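PDB 3WKY: prophenoloxidase b from Marsupenaeus japonicus, which is the inactive precursor of a type 3 copper phenoloxidase, which probably hydroxylates monophenols and oxidises o-diphenols at a dinuclear copper centre. Local coordinates for residues Thr278-Ile283 with Asn292-Leu297; Asn355-Gly360 with Phe394-Phe399. One frame throughout, in Å; residues are numbered along the deposited sequence.

How the contacts relate
Both contacts lie in the copper-containing domain of the hemocyanin family fold, with centres about 12 Å apart. They follow one another along the chain: contact 1 closes before contact 2 opens. Contact 1 ties the loop ahead of helix 294-310 to the start of that helix. Contact 2 pairs helices 356-365 and 391-409, which carry three histidine ligands of one copper. Helix 356-365 joins the two. Its Leu-359 packs on Asn-292 of contact 1, and its Gly-360 lies near Phe-280 and Leu-297. Contact 1 thus backs a metal-bearing helix, and also meets a second subunit, whereas contact 2 lies inside a single subunit.

Contact 1. Residues Thr278-Ile283 with Asn292-Leu297; sequences TFFQDI and NYVSQL. With EDO (1,2-ethanediol), chain M.
Ile-283 and Asn-292 form a single antiparallel bridge, a hydrogen-bonded pair with Ile-283 N 2.9 Å from Asn-292 O and Asn-292 N 3.1 Å from Ile-283 O. The bridge closes the loop at the N-terminus of helix 294-310, where Tyr-293 is the N-cap residue. Asp-282 grips this helix start. Asp-282 OD1 accepts from Val-294 N at 2.8 Å along an almost straight line (172°). The donor comes from the anti side of the carboxylate, tilted out of its plane. A water links the same OD1 to Ser-295 N. The helix end would probably favour the charged form of Asp-282. OD2 lies in the plane of the Tyr-293 ring, at its CD2 edge, and is hydrogen-bonded to Ser-295 OG of the second subunit. The Tyr-293 rings of the two subunits stack on each other. An alanine in place of Asp-282 is likely to leave Val-294 N without its acceptor and Ser-295 of the second subunit without its mate.

The rest of the contact across the segments is mainly apolar, built on Phe-280. With chi1 at -174° its ring swings away from its own N and reaches the helix. Phe-280 CD2 meets Val-294 CG2 obliquely at 3.8 Å, and Leu-297 CD2 approaches the ring edge at CZ. Phe-363 of helix 356-365 stacks on this ring. Within the helix start, Gln-296 turns back so that Gln-296 OE1 takes Asn-292 ND2 at 2.9 Å and Tyr-293 N at 3.0 Å from opposite faces of its amide plane.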
loop_
_atom_site.group_PDB
_atom_site.type_symbol
_atom_site.label_atom_id
_atom_site.label_comp_id
_atom_site.label_asym_id
_atom_site.label_seq_id
_atom_site.Cartn_x
_atom_site.Cartn_y
_atom_site.Cartn_z
ATOM N N THR A 278 -10.934 6.659 -10.279
ATOM C CA THR A 278 -11.234 7.824 -9.454
ATOM C C THR A 278 -11.878 7.365 -8.144
ATOM O O THR A 278 -12.791 6.526 -8.152
ATOM C CB THR A 278 -12.177 8.782 -10.221
ATOM O OG1 THR A 278 -11.477 9.307 -11.361
ATOM C CG2 THR A 278 -12.635 9.942 -9.332
ATOM N N PHE A 279 -11.411 7.905 -7.021
ATOM C CA PHE A 279 -11.985 7.555 -5.721
ATOM C C PHE A 279 -13.328 8.235 -5.466
ATOM O O PHE A 279 -13.566 9.374 -5.885
ATOM C CB PHE A 279 -11.025 7.899 -4.569
ATOM C CG PHE A 279 -9.824 6.989 -4.480
ATOM C CD1 PHE A 279 -9.876 5.823 -3.719
ATOM C CD2 PHE A 279 -8.639 7.309 -5.139
ATOM C CE1 PHE A 279 -8.768 4.985 -3.621
ATOM C CE2 PHE A 279 -7.534 6.470 -5.057
ATOM C CZ PHE A 279 -7.597 5.307 -4.299
ATOM N N PHE A 280 -14.194 7.501 -4.769
ATOM C CA PHE A 280 -15.447 7.986 -4.200
ATOM C C PHE A 280 -15.035 8.745 -2.933
ATOM O O PHE A 280 -14.559 8.142 -1.961
ATOM C CB PHE A 280 -16.270 6.729 -3.877
ATOM C CG PHE A 280 -17.691 6.965 -3.387
ATOM C CD1 PHE A 280 -18.739 7.166 -4.285
ATOM C CD2 PHE A 280 -17.994 6.854 -2.027
ATOM C CE1 PHE A 280 -20.065 7.306 -3.822
ATOM C CE2 PHE A 280 -19.299 6.992 -1.557
ATOM C CZ PHE A 280 -20.346 7.213 -2.461
ATOM N N GLN A 281 -15.186 10.071 -2.946
ATOM C CA GLN A 281 -14.602 10.906 -1.886
ATOM C C GLN A 281 -15.609 11.822 -1.215
ATOM O O GLN A 281 -16.625 12.173 -1.814
ATOM C CB GLN A 281 -13.486 11.775 -2.460
ATOM C CG GLN A 281 -12.333 11.002 -3.051
ATOM C CD GLN A 281 -11.622 11.800 -4.122
ATOM O OE1 GLN A 281 -10.837 12.699 -3.805
ATOM N NE2 GLN A 281 -11.923 11.508 -5.401
ATOM N N ASP A 282 -15.297 12.224 0.018
ATOM C CA ASP A 282 -16.127 13.176 0.761
ATOM C C ASP A 282 -16.416 14.388 -0.110
ATOM O O ASP A 282 -15.513 14.912 -0.769
ATOM C CB ASP A 282 -15.393 13.687 2.016
ATOM C CG ASP A 282 -15.077 12.594 3.029
ATOM O OD1 ASP A 282 -15.674 11.502 2.993
ATOM O OD2 ASP A 282 -14.229 12.851 3.912
ATOM N N ILE A 283 -17.665 14.845 -0.122
ATOM C CA ILE A 283 -17.985 16.029 -0.904
ATOM C C ILE A 283 -17.989 17.224 0.002
ATOM O O ILE A 283 -18.868 17.369 0.846
ATOM C CB ILE A 283 -19.361 15.938 -1.572
ATOM C CG1 ILE A 283 -19.394 14.759 -2.530
ATOM C CG2 ILE A 283 -19.663 17.242 -2.309
ATOM C CD1 ILE A 283 -18.349 14.814 -3.625
ATOM N N ASN A 292 -21.183 16.347 2.716
ATOM C CA ASN A 292 -21.498 14.973 3.114
ATOM C C ASN A 292 -20.244 14.111 2.995
ATOM O O ASN A 292 -19.318 14.476 2.263
ATOM C CB ASN A 292 -22.647 14.382 2.281
ATOM C CG ASN A 292 -23.995 14.972 2.659
ATOM O OD1 ASN A 292 -24.512 15.846 1.967
ATOM N ND2 ASN A 292 -24.557 14.511 3.779
ATOM N N TYR A 293 -20.206 12.994 3.724
ATOM C CA TYR A 293 -18.941 12.254 3.892
ATOM C C TYR A 293 -19.109 10.771 3.640
ATOM O O TYR A 293 -20.176 10.222 3.886
ATOM C CB TYR A 293 -18.399 12.506 5.298
ATOM C CG TYR A 293 -18.212 13.989 5.549
ATOM C CD1 TYR A 293 -19.274 14.796 5.965
ATOM C CD2 TYR A 293 -16.985 14.589 5.317
ATOM C CE1 TYR A 293 -19.092 16.183 6.156
ATOM C CE2 TYR A 293 -16.795 15.957 5.509
ATOM C CZ TYR A 293 -17.848 16.744 5.933
ATOM O OH TYR A 293 -17.628 18.105 6.107
ATOM N N VAL A 294 -18.057 10.117 3.141
ATOM C CA VAL A 294 -18.160 8.692 2.805
ATOM C C VAL A 294 -18.528 7.866 4.039
ATOM O O VAL A 294 -19.409 6.999 3.983
ATOM C CB VAL A 294 -16.842 8.154 2.163
ATOM C CG1 VAL A 294 -16.929 6.630 1.926
ATOM C CG2 VAL A 294 -16.532 8.881 0.849
ATOM N N SER A 295 -17.904 8.158 5.180
ATOM C CA SER A 295 -18.173 7.325 6.358
ATOM C C SER A 295 -19.553 7.616 6.943
ATOM O O SER A 295 -20.116 6.794 7.654
ATOM C CB SER A 295 -17.100 7.511 7.423
ATOM O OG SER A 295 -17.214 8.794 8.003
ATOM N N GLN A 296 -20.093 8.789 6.628
ATOM C CA GLN A 296 -21.472 9.127 6.965
ATOM C C GLN A 296 -22.433 8.212 6.195
ATOM O O GLN A 296 -23.308 7.559 6.792
ATOM C CB GLN A 296 -21.716 10.598 6.619
ATOM C CG GLN A 296 -23.116 11.128 6.937
ATOM C CD GLN A 296 -23.285 12.546 6.415
ATOM O OE1 GLN A 296 -22.754 12.888 5.352
ATOM N NE2 GLN A 296 -24.003 13.385 7.164
ATOM N N LEU A 297 -22.253 8.136 4.877
ATOM C CA LEU A 297 -23.052 7.210 4.057
ATOM C C LEU A 297 -22.860 5.764 4.509
ATOM O O LEU A 297 -23.802 4.963 4.498
ATOM C CB LEU A 297 -22.704 7.333 2.560
ATOM C CG LEU A 297 -23.445 8.414 1.754
ATOM C CD1 LEU A 297 -23.115 9.815 2.287
ATOM C CD2 LEU A 297 -23.110 8.315 0.261
HETATM C C1 EDO M . -8.177 9.958 -7.961
HETATM O O1 EDO M . -9.411 10.043 -7.237
HETATM C C2 EDO M . -8.321 10.598 -9.341
HETATM O O2 EDO M . -8.585 12.008 -9.251
HETATM O O HOH W 1 -15.488 9.829 5.272
#

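Contact 2. Residues Asn355-Gly360 with Phe394-Phe399; sequences NIHNLG and FRWHKF. With CUO (Cu2-o2 cluster), chain J.
His-357 and His-397 hold the same copper ion of the Cu2-O2 cluster. His-357 NE2 lies 2.1 Å from CU2 and His-397 NE2 lies 2.2 Å from it. His-361, one turn beyond His-357, completes the three histidines on this metal. The two ligating nitrogens are 3.4 Å apart, His-357 NE2 to His-397 NE2, brought together by the copper and not by a hydrogen bond. Their rings meet obliquely, with planes at 62°. The cluster oxygens lie beside the edge of the His-357 ring. His-226, also in the cluster pocket, stacks on His-397.

Contacts farther out help position these rings. His-357 ND1 is hydrogen-bonded to Glu-343 O, which, with the copper on NE2, would hold the ring's rotation. Trp-396 bridges the two helices. Its CG is anti to the backbone N, and this sends the indole across to helix 356-365. There Trp-396 NE1 donates to His-357 O at 3.2 Å, in the carbonyl plane and on a lone pair, through a bent bond of 146°. Gly-360 CA sits over one face of the indole, toward its rim, 3.4 Å from Trp-396 CZ2. This close approach depends on Gly-360 having no CB. Phe-399 CD2 lies over the opposite face, near the rim, and Phe-399 CE2 meets Ile-356 CG2 at 4.1 Å.

The short helix segments run nearly antiparallel (168°), with axes 11.2 Å apart. They form one antiparallel pair of the four-helix bundle around the dicopper centre, as is usual in type 3 copper proteins. The tryptophan bond probably helps hold the two helices, and so the two histidines, at the spacing the copper needs. The bound Cu2-O2 cluster indicates that the centre is already assembled in the proenzyme.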
loop_
_atom_site.group_PDB
_atom_site.type_symbol
_atom_site.label_atom_id
_atom_site.label_comp_id
_atom_site.label_asym_id
_atom_site.label_seq_id
_atom_site.Cartn_x
_atom_site.Cartn_y
_atom_site.Cartn_z
ATOM N N ASN A 355 -29.750 9.382 3.366
ATOM C CA ASN A 355 -30.154 9.691 2.003
ATOM C C ASN A 355 -29.129 9.041 1.073
ATOM O O ASN A 355 -28.516 9.715 0.235
ATOM C CB ASN A 355 -30.174 11.221 1.816
ATOM C CG ASN A 355 -30.790 11.654 0.481
ATOM O OD1 ASN A 355 -31.567 10.918 -0.119
ATOM N ND2 ASN A 355 -30.435 12.864 0.017
ATOM N N ILE A 356 -28.946 7.730 1.231
ATOM C CA ILE A 356 -27.820 7.029 0.610
ATOM C C ILE A 356 -27.819 7.085 -0.905
ATOM O O ILE A 356 -26.836 7.479 -1.522
ATOM C CB ILE A 356 -27.769 5.547 1.036
ATOM C CG1 ILE A 356 -27.436 5.433 2.528
ATOM C CG2 ILE A 356 -26.734 4.780 0.190
ATOM C CD1 ILE A 356 -27.826 4.048 3.117
ATOM N N HIS A 357 -28.913 6.665 -1.524
ATOM C CA HIS A 357 -28.893 6.535 -2.969
ATOM C C HIS A 357 -28.753 7.880 -3.694
ATOM O O HIS A 357 -27.963 8.000 -4.648
ATOM C CB HIS A 357 -30.119 5.771 -3.478
ATOM C CG HIS A 357 -30.499 6.152 -4.866
ATOM N ND1 HIS A 357 -31.374 7.184 -5.133
ATOM C CD2 HIS A 357 -30.092 5.676 -6.072
ATOM C CE1 HIS A 357 -31.496 7.326 -6.442
ATOM N NE2 HIS A 357 -30.743 6.419 -7.028
ATOM N N ASN A 358 -29.503 8.896 -3.255
ATOM C CA ASN A 358 -29.426 10.205 -3.913
ATOM C C ASN A 358 -28.037 10.818 -3.770
ATOM O O ASN A 358 -27.461 11.332 -4.743
ATOM C CB ASN A 358 -30.478 11.185 -3.361
ATOM C CG ASN A 358 -31.895 10.823 -3.792
ATOM O OD1 ASN A 358 -32.086 10.159 -4.810
ATOM N ND2 ASN A 358 -32.887 11.254 -3.017
ATOM N N LEU A 359 -27.505 10.788 -2.554
ATOM C CA LEU A 359 -26.203 11.415 -2.331
ATOM C C LEU A 359 -25.114 10.667 -3.083
ATOM O O LEU A 359 -24.162 11.275 -3.574
ATOM C CB LEU A 359 -25.878 11.543 -0.846
ATOM C CG LEU A 359 -26.474 12.823 -0.245
ATOM C CD1 LEU A 359 -26.491 12.759 1.276
ATOM C CD2 LEU A 359 -25.685 14.052 -0.718
ATOM N N GLY A 360 -25.275 9.355 -3.208
ATOM C CA GLY A 360 -24.318 8.549 -3.951
ATOM C C GLY A 360 -24.191 9.025 -5.383
ATOM O O GLY A 360 -23.101 9.043 -5.935
ATOM N N PHE A 394 -24.786 1.734 -13.308
ATOM C CA PHE A 394 -25.226 0.364 -13.095
ATOM C C PHE A 394 -24.455 -0.318 -11.972
ATOM O O PHE A 394 -24.970 -1.218 -11.320
ATOM C CB PHE A 394 -25.207 -0.414 -14.410
ATOM C CG PHE A 394 -26.244 0.070 -15.381
ATOM C CD1 PHE A 394 -27.528 -0.475 -15.373
ATOM C CD2 PHE A 394 -25.955 1.106 -16.267
ATOM C CE1 PHE A 394 -28.509 -0.000 -16.249
ATOM C CE2 PHE A 394 -26.921 1.585 -17.143
ATOM C CZ PHE A 394 -28.200 1.019 -17.143
ATOM N N ARG A 395 -23.235 0.133 -11.708
ATOM C CA ARG A 395 -22.536 -0.368 -10.539
ATOM C C ARG A 395 -23.210 0.163 -9.271
ATOM O O ARG A 395 -23.348 -0.560 -8.282
ATOM C CB ARG A 395 -21.046 0.037 -10.582
ATOM C CG ARG A 395 -20.280 -0.543 -11.791
ATOM C CD ARG A 395 -18.759 -0.619 -11.497
ATOM N NE ARG A 395 -18.524 -1.452 -10.314
ATOM C CZ ARG A 395 -17.457 -1.372 -9.526
ATOM N NH1 ARG A 395 -16.500 -0.477 -9.772
ATOM N NH2 ARG A 395 -17.356 -2.179 -8.472
ATOM N N TRP A 396 -23.621 1.430 -9.298
ATOM C CA TRP A 396 -24.314 2.017 -8.157
ATOM C C TRP A 396 -25.666 1.327 -7.959
ATOM O O TRP A 396 -26.048 0.975 -6.839
ATOM C CB TRP A 396 -24.490 3.528 -8.359
ATOM C CG TRP A 396 -25.064 4.221 -7.160
ATOM C CD1 TRP A 396 -26.253 4.910 -7.099
ATOM C CD2 TRP A 396 -24.495 4.282 -5.836
ATOM N NE1 TRP A 396 -26.446 5.405 -5.827
ATOM C CE2 TRP A 396 -25.390 5.036 -5.033
ATOM C CE3 TRP A 396 -23.314 3.793 -5.259
ATOM C CZ2 TRP A 396 -25.156 5.281 -3.669
ATOM C CZ3 TRP A 396 -23.068 4.057 -3.897
ATOM C CH2 TRP A 396 -23.984 4.803 -3.124
ATOM N N HIS A 397 -26.381 1.101 -9.050
ATOM C CA HIS A 397 -27.681 0.444 -8.926
ATOM C C HIS A 397 -27.639 -1.041 -8.656
ATOM O O HIS A 397 -28.598 -1.594 -8.117
ATOM C CB HIS A 397 -28.631 0.814 -10.069
ATOM C CG HIS A 397 -29.358 2.070 -9.766
ATOM N ND1 HIS A 397 -30.457 2.095 -8.940
ATOM C CD2 HIS A 397 -29.038 3.362 -10.019
ATOM C CE1 HIS A 397 -30.835 3.349 -8.752
ATOM N NE2 HIS A 397 -29.988 4.127 -9.397
ATOM N N LYS A 398 -26.535 -1.690 -9.011
ATOM C CA LYS A 398 -26.351 -3.064 -8.564
ATOM C C LYS A 398 -26.163 -3.080 -7.039
ATOM O O LYS A 398 -26.701 -3.950 -6.365
ATOM C CB LYS A 398 -25.184 -3.751 -9.286
ATOM C CG LYS A 398 -24.993 -5.218 -8.873
ATOM C CD LYS A 398 -26.148 -6.114 -9.394
ATOM C CE LYS A 398 -25.958 -7.542 -8.904
ATOM N NZ LYS A 398 -26.883 -8.501 -9.605
ATOM N N PHE A 399 -25.419 -2.120 -6.489
ATOM C CA PHE A 399 -25.332 -2.004 -5.027
ATOM C C PHE A 399 -26.721 -1.799 -4.420
ATOM O O PHE A 399 -27.108 -2.471 -3.455
ATOM C CB PHE A 399 -24.408 -0.848 -4.612
ATOM C CG PHE A 399 -24.704 -0.307 -3.230
ATOM C CD1 PHE A 399 -24.511 -1.093 -2.105
ATOM C CD2 PHE A 399 -25.173 0.992 -3.065
ATOM C CE1 PHE A 399 -24.801 -0.604 -0.825
ATOM C CE2 PHE A 399 -25.455 1.491 -1.809
ATOM C CZ PHE A 399 -25.274 0.697 -0.683
HETATM CU CU1 CUO J . -33.105 6.240 -11.192
HETATM CU CU2 CUO J . -30.179 6.281 -9.092
HETATM O O1 CUO J . -32.034 6.774 -9.593
HETATM O O2 CUO J . -31.065 7.146 -10.888
#